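PDB 2UVF: exopolygalacturonase from Yersinia enterocolitica, which hydrolyses the pectin backbone polygalacturonan from its chain end, probably releasing digalacturonic acid, as a periplasmic family 28 glycoside hydrolase. Local coordinates for residues D403-T411 against A437-I448. Numbering follows the deposited sequence.
Sequences DCINFAAGT and AIVTGSHTGAWI. With ADA (alpha-D-galactopyranuronic acid), chain C; ADA (alpha-D-galactopyranuronic acid), chain B.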
ATOM      1  N   ASP A 403      -1.712   8.765  -1.495  1.00 25.54           N
ATOM      2  CA  ASP A 403      -2.336   7.497  -1.888  1.00 26.24           C
ATOM      3  C   ASP A 403      -2.008   6.499  -0.791  1.00 26.51           C
ATOM      4  O   ASP A 403      -0.939   6.584  -0.198  1.00 27.21           O
ATOM      5  CB  ASP A 403      -1.778   6.963  -3.217  1.00 26.31           C
ATOM      6  CG  ASP A 403      -2.073   7.877  -4.407  1.00 28.29           C
ATOM      7  OD1 ASP A 403      -3.096   8.619  -4.363  1.00 30.09           O
ATOM      8  OD2 ASP A 403      -1.302   7.826  -5.407  1.00 26.83           O
ATOM      9  N   CYS A 404      -2.919   5.570  -0.517  1.00 25.64           N
ATOM     10  CA  CYS A 404      -2.664   4.534   0.466  1.00 25.57           C
ATOM     11  C   CYS A 404      -1.717   3.479  -0.087  1.00 26.10           C
ATOM     12  O   CYS A 404      -0.661   3.252   0.481  1.00 26.98           O
ATOM     13  CB  CYS A 404      -3.978   3.915   0.965  1.00 24.57           C
ATOM     14  SG  CYS A 404      -5.168   5.111   1.678  1.00 23.30           S
ATOM     15  N   ILE A 405      -2.123   2.798  -1.155  1.00 26.60           N
ATOM     16  CA  ILE A 405      -1.245   1.887  -1.868  1.00 27.03           C
ATOM     17  C   ILE A 405      -1.154   2.393  -3.304  1.00 28.00           C
ATOM     18  O   ILE A 405      -2.172   2.584  -3.981  1.00 27.28           O
ATOM     19  CB  ILE A 405      -1.704   0.395  -1.810  1.00 27.65           C
ATOM     20  CG1 ILE A 405      -1.813  -0.083  -0.360  1.00 27.01           C
ATOM     21  CG2 ILE A 405      -0.750  -0.521  -2.622  1.00 25.59           C
ATOM     22  CD1 ILE A 405      -2.655  -1.346  -0.205  1.00 26.49           C
ATOM     23  N   ASN A 406       0.077   2.664  -3.733  1.00 28.05           N
ATOM     24  CA  ASN A 406       0.312   3.162  -5.071  1.00 28.46           C
ATOM     25  C   ASN A 406       1.141   2.168  -5.868  1.00 28.43           C
ATOM     26  O   ASN A 406       2.059   1.554  -5.330  1.00 28.22           O
ATOM     27  CB  ASN A 406       1.049   4.502  -4.999  1.00 28.59           C
ATOM     28  CG  ASN A 406       1.274   5.103  -6.364  1.00 28.06           C
ATOM     29  OD1 ASN A 406       2.310   4.894  -6.988  1.00 28.07           O
ATOM     30  ND2 ASN A 406       0.294   5.832  -6.843  1.00 26.60           N
ATOM     31  N   PHE A 407       0.816   2.013  -7.147  1.00 28.51           N
ATOM     32  CA  PHE A 407       1.634   1.178  -8.057  1.00 28.54           C
ATOM     33  C   PHE A 407       2.212   2.020  -9.162  1.00 28.43           C
ATOM     34  O   PHE A 407       1.501   2.777  -9.798  1.00 28.54           O
ATOM     35  CB  PHE A 407       0.831   0.023  -8.642  1.00 27.91           C
ATOM     36  CG  PHE A 407       0.300  -0.907  -7.606  1.00 28.53           C
ATOM     37  CD1 PHE A 407       1.115  -1.886  -7.057  1.00 25.83           C
ATOM     38  CD2 PHE A 407      -1.025  -0.794  -7.166  1.00 27.74           C
ATOM     39  CE1 PHE A 407       0.617  -2.742  -6.090  1.00 28.18           C
ATOM     40  CE2 PHE A 407      -1.523  -1.649  -6.202  1.00 28.65           C
ATOM     41  CZ  PHE A 407      -0.698  -2.620  -5.650  1.00 27.24           C
ATOM     42  N   ALA A 408       3.512   1.901  -9.361  1.00 29.27           N
ATOM     43  CA  ALA A 408       4.216   2.691 -10.364  1.00 30.24           C
ATOM     44  C   ALA A 408       5.010   1.762 -11.295  1.00 30.95           C
ATOM     45  O   ALA A 408       5.544   0.748 -10.852  1.00 29.86           O
ATOM     46  CB  ALA A 408       5.153   3.663  -9.688  1.00 29.65           C
ATOM     47  N   ALA A 409       5.112   2.138 -12.570  1.00 32.50           N
ATOM     48  CA  ALA A 409       5.871   1.333 -13.532  1.00 34.35           C
ATOM     49  C   ALA A 409       6.772   2.137 -14.497  1.00 35.35           C
ATOM     50  O   ALA A 409       7.203   1.625 -15.534  1.00 36.03           O
ATOM     51  CB  ALA A 409       4.947   0.411 -14.276  1.00 33.99           C
ATOM     52  N   GLY A 410       7.089   3.375 -14.125  1.00 36.63           N
ATOM     53  CA  GLY A 410       7.981   4.210 -14.916  1.00 38.11           C
ATOM     54  C   GLY A 410       7.193   5.141 -15.816  1.00 39.75           C
ATOM     55  O   GLY A 410       5.962   5.143 -15.802  1.00 39.84           O
ATOM     56  N   THR A 411       7.897   5.955 -16.597  1.00 41.16           N
ATOM     57  CA  THR A 411       7.233   6.969 -17.407  1.00 42.56           C
ATOM     58  C   THR A 411       7.911   7.168 -18.767  1.00 43.49           C
ATOM     59  O   THR A 411       9.134   7.356 -18.850  1.00 43.15           O
ATOM     60  CB  THR A 411       7.099   8.346 -16.653  1.00 42.62           C
ATOM     61  OG1 THR A 411       8.386   8.941 -16.446  1.00 42.47           O
ATOM     62  CG2 THR A 411       6.459   8.162 -15.308  1.00 42.85           C
ATOM     63  N   ALA A 437      -7.479   4.234  -2.074  1.00 25.03           N
ATOM     64  CA  ALA A 437      -7.109   2.957  -1.467  1.00 25.50           C
ATOM     65  C   ALA A 437      -6.139   2.215  -2.373  1.00 26.14           C
ATOM     66  O   ALA A 437      -5.040   1.842  -1.951  1.00 26.03           O
ATOM     67  CB  ALA A 437      -8.343   2.104  -1.205  1.00 24.46           C
ATOM     68  N   ILE A 438      -6.576   1.998  -3.615  1.00 26.88           N
ATOM     69  CA  ILE A 438      -5.799   1.264  -4.605  1.00 27.14           C
ATOM     70  C   ILE A 438      -5.588   2.178  -5.795  1.00 27.01           C
ATOM     71  O   ILE A 438      -6.546   2.572  -6.453  1.00 26.83           O
ATOM     72  CB  ILE A 438      -6.497  -0.070  -5.009  1.00 27.26           C
ATOM     73  CG1 ILE A 438      -6.841  -0.907  -3.755  1.00 27.07           C
ATOM     74  CG2 ILE A 438      -5.676  -0.851  -6.079  1.00 26.16           C
ATOM     75  CD1 ILE A 438      -5.632  -1.396  -2.958  1.00 29.39           C
ATOM     76  N   VAL A 439      -4.326   2.537  -6.029  1.00 27.14           N
ATOM     77  CA  VAL A 439      -3.969   3.521  -7.035  1.00 27.47           C
ATOM     78  C   VAL A 439      -2.985   2.938  -8.041  1.00 28.61           C
ATOM     79  O   VAL A 439      -1.897   2.519  -7.661  1.00 28.71           O
ATOM     80  CB  VAL A 439      -3.372   4.802  -6.402  1.00 27.31           C
ATOM     81  CG1 VAL A 439      -3.153   5.871  -7.491  1.00 26.62           C
ATOM     82  CG2 VAL A 439      -4.293   5.312  -5.309  1.00 26.38           C
ATOM     83  N   THR A 440      -3.395   2.894  -9.314  1.00 29.46           N
ATOM     84  CA  THR A 440      -2.543   2.470 -10.436  1.00 31.18           C
ATOM     85  C   THR A 440      -2.431   3.584 -11.506  1.00 32.79           C
ATOM     86  O   THR A 440      -3.382   3.807 -12.223  1.00 32.81           O
ATOM     87  CB  THR A 440      -3.151   1.226 -11.180  1.00 30.33           C
ATOM     88  OG1 THR A 440      -4.327   1.629 -11.883  1.00 32.09           O
ATOM     89  CG2 THR A 440      -3.536   0.093 -10.253  1.00 29.87           C
ATOM     90  N   GLY A 441      -1.360   4.365 -11.607  1.00 34.88           N
ATOM     91  CA  GLY A 441      -0.542   4.863 -10.522  1.00 37.52           C
ATOM     92  C   GLY A 441      -0.186   6.262 -10.997  1.00 38.35           C
ATOM     93  O   GLY A 441       0.270   7.080 -10.225  1.00 39.26           O
ATOM     94  N   SER A 442      -0.465   6.503 -12.284  1.00 39.36           N
ATOM     95  CA  SER A 442      -0.009   7.653 -13.134  1.00 39.67           C
ATOM     96  C   SER A 442       1.296   7.328 -13.852  1.00 39.19           C
ATOM     97  O   SER A 442       1.370   7.463 -15.067  1.00 39.29           O
ATOM     98  CB  SER A 442       0.066   9.005 -12.432  1.00 39.91           C
ATOM     99  OG  SER A 442       1.051   9.830 -13.046  1.00 40.41           O
ATOM    100  N   HIS A 443       2.298   6.885 -13.095  1.00 38.92           N
ATOM    101  CA  HIS A 443       3.500   6.254 -13.671  1.00 39.20           C
ATOM    102  C   HIS A 443       3.142   4.842 -14.157  1.00 38.50           C
ATOM    103  O   HIS A 443       3.272   3.882 -13.409  1.00 38.44           O
ATOM    104  CB  HIS A 443       4.660   6.196 -12.648  1.00 39.37           C
ATOM    105  CG  HIS A 443       5.232   7.535 -12.278  1.00 40.82           C
ATOM    106  ND1 HIS A 443       6.343   7.653 -11.451  1.00 41.92           N
ATOM    107  CD2 HIS A 443       4.871   8.808 -12.635  1.00 41.94           C
ATOM    108  CE1 HIS A 443       6.633   8.938 -11.306  1.00 41.05           C
ATOM    109  NE2 HIS A 443       5.756   9.661 -12.015  1.00 43.78           N
ATOM    110  N   THR A 444       2.672   4.727 -15.400  1.00 38.46           N
ATOM    111  CA  THR A 444       2.220   3.429 -15.945  1.00 38.43           C
ATOM    112  C   THR A 444       3.106   2.842 -17.066  1.00 38.59           C
ATOM    113  O   THR A 444       2.737   1.838 -17.704  1.00 37.97           O
ATOM    114  CB  THR A 444       0.755   3.488 -16.418  1.00 38.28           C
ATOM    115  OG1 THR A 444       0.606   4.553 -17.357  1.00 38.05           O
ATOM    116  CG2 THR A 444      -0.191   3.720 -15.241  1.00 38.33           C
ATOM    117  N   GLY A 445       4.274   3.458 -17.264  1.00 38.65           N
ATOM    118  CA  GLY A 445       5.261   3.095 -18.295  1.00 38.50           C
ATOM    119  C   GLY A 445       5.498   1.639 -18.667  1.00 38.51           C
ATOM    120  O   GLY A 445       5.187   1.232 -19.778  1.00 39.16           O
ATOM    121  N   ALA A 446       6.077   0.856 -17.767  1.00 38.92           N
ATOM    122  CA  ALA A 446       6.370  -0.554 -18.070  1.00 39.15           C
ATOM    123  C   ALA A 446       5.166  -1.500 -17.907  1.00 39.46           C
ATOM    124  O   ALA A 446       5.308  -2.720 -18.046  1.00 40.07           O
ATOM    125  CB  ALA A 446       7.566  -1.059 -17.246  1.00 39.03           C
ATOM    126  N   TRP A 447       3.987  -0.933 -17.646  1.00 39.50           N
ATOM    127  CA  TRP A 447       2.754  -1.689 -17.357  1.00 39.55           C
ATOM    128  C   TRP A 447       2.571  -2.008 -15.868  1.00 38.29           C
ATOM    129  O   TRP A 447       3.497  -2.435 -15.187  1.00 38.23           O
ATOM    130  CB  TRP A 447       2.620  -2.969 -18.216  1.00 40.33           C
ATOM    131  CG  TRP A 447       2.233  -2.689 -19.657  1.00 41.67           C
ATOM    132  CD1 TRP A 447       3.061  -2.703 -20.748  1.00 42.51           C
ATOM    133  CD2 TRP A 447       0.925  -2.339 -20.157  1.00 42.31           C
ATOM    134  NE1 TRP A 447       2.355  -2.389 -21.889  1.00 42.15           N
ATOM    135  CE2 TRP A 447       1.045  -2.163 -21.558  1.00 42.66           C
ATOM    136  CE3 TRP A 447      -0.328  -2.157 -19.558  1.00 42.33           C
ATOM    137  CZ2 TRP A 447      -0.044  -1.813 -22.369  1.00 42.36           C
ATOM    138  CZ3 TRP A 447      -1.413  -1.814 -20.364  1.00 42.09           C
ATOM    139  CH2 TRP A 447      -1.262  -1.646 -21.756  1.00 42.26           C
ATOM    140  N   ILE A 448       1.360  -1.763 -15.381  1.00 37.15           N
ATOM    141  CA  ILE A 448       0.923  -2.233 -14.068  1.00 36.06           C
ATOM    142  C   ILE A 448      -0.104  -3.331 -14.301  1.00 35.37           C
ATOM    143  O   ILE A 448      -1.063  -3.144 -15.054  1.00 35.16           O
ATOM    144  CB  ILE A 448       0.317  -1.079 -13.201  1.00 36.29           C
ATOM    145  CG1 ILE A 448       1.390  -0.018 -12.903  1.00 35.00           C
ATOM    146  CG2 ILE A 448      -0.306  -1.644 -11.901  1.00 35.33           C
ATOM    147  CD1 ILE A 448       0.869   1.383 -12.706  1.00 31.52           C
TER
HETATM  148  C1  ADA C   2       4.237   9.440  -8.566  1.00 48.63           C
HETATM  149  C2  ADA C   2       4.157   7.907  -8.415  1.00 49.10           C
HETATM  150  C3  ADA C   2       4.751   7.542  -7.040  1.00 48.76           C
HETATM  151  C4  ADA C   2       6.228   8.037  -6.944  1.00 47.80           C
HETATM  152  C5  ADA C   2       6.279   9.563  -7.176  1.00 46.90           C
HETATM  153  C6  ADA C   2       7.664  10.268  -7.156  1.00 46.04           C
HETATM  154  O2  ADA C   2       2.804   7.434  -8.563  1.00 46.13           O
HETATM  155  O3  ADA C   2       4.641   6.143  -6.794  1.00 50.89           O
HETATM  156  O4  ADA C   2       7.070   7.360  -7.883  1.00 46.13           O
HETATM  157  O5  ADA C   2       5.612   9.925  -8.423  1.00 47.28           O
HETATM  158  O6B ADA C   2       7.903  11.046  -8.106  1.00 45.16           O
HETATM  159  O6A ADA C   2       8.452  10.043  -6.205  1.00 43.57           O
HETATM  160  C1  ADA B   1       0.942  11.512  -5.643  1.00 47.05           C
HETATM  161  C2  ADA B   1       2.379  11.092  -5.269  1.00 45.97           C
HETATM  162  C3  ADA B   1       3.332  11.970  -6.112  1.00 47.22           C
HETATM  163  C4  ADA B   1       3.233  11.435  -7.550  1.00 49.04           C
HETATM  164  C5  ADA B   1       1.784  11.685  -8.006  1.00 49.86           C
HETATM  165  C6  ADA B   1       1.541  11.120  -9.424  1.00 51.33           C
HETATM  166  O1  ADA B   1       0.690  12.937  -5.470  1.00 47.38           O
HETATM  167  O2  ADA B   1       2.635  11.171  -3.885  1.00 40.15           O
HETATM  168  O3  ADA B   1       4.684  12.022  -5.592  1.00 46.12           O
HETATM  169  O4  ADA B   1       3.423   9.998  -7.507  1.00 49.77           O
HETATM  170  O5  ADA B   1       0.785  11.130  -7.045  1.00 49.61           O
HETATM  171  O6B ADA B   1       1.238   9.903  -9.529  1.00 51.73           O
HETATM  172  O6A ADA B   1       1.654  11.907 -10.399  1.00 52.09           O
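Asn406 and Val439 pair across two parallel strands, neighbouring rungs of the right-handed beta-helix of family 28. CG1 of Val439 lies against two polar ends, 3.5 Å from Asn406 ND2 and 3.4 Å from Asp403 OD2. Asp403 crosses the valine at about a right angle. With CG anti to the backbone N (chi1 -178°), Asn406 presents OD1 to the chain C galacturonate and accepts a 2.7 Å hydrogen bond from its O3. A weak hydrogen bond from ND2 to Asp403 OD2, with the O3 bond, probably favours one setting of the amide. The His443 ring sits between the sugar and Thr411. C1 of that galacturonate is over one face, 3.7 Å above the plane; Thr411 CG2 is over the opposite face, doubtfully close. Tyr233 hydrogen-bonds His443 ND1. On the other sheet face, the Phe407 ring meets Ile438 CG2 at its edge, 4.2 Å from CE2, and Ile405 and Ile438 run side by side. Beyond the cis peptide before Gly441, the loop returns to 403-411: Ala409 N bonds to His443 O, and Ala446 N to Ala409 O. The contact thus joins an apolar interior to a sugar-binding surface, where an amide oxygen accepts from a hydroxyl and an imidazole face packs against the sugar.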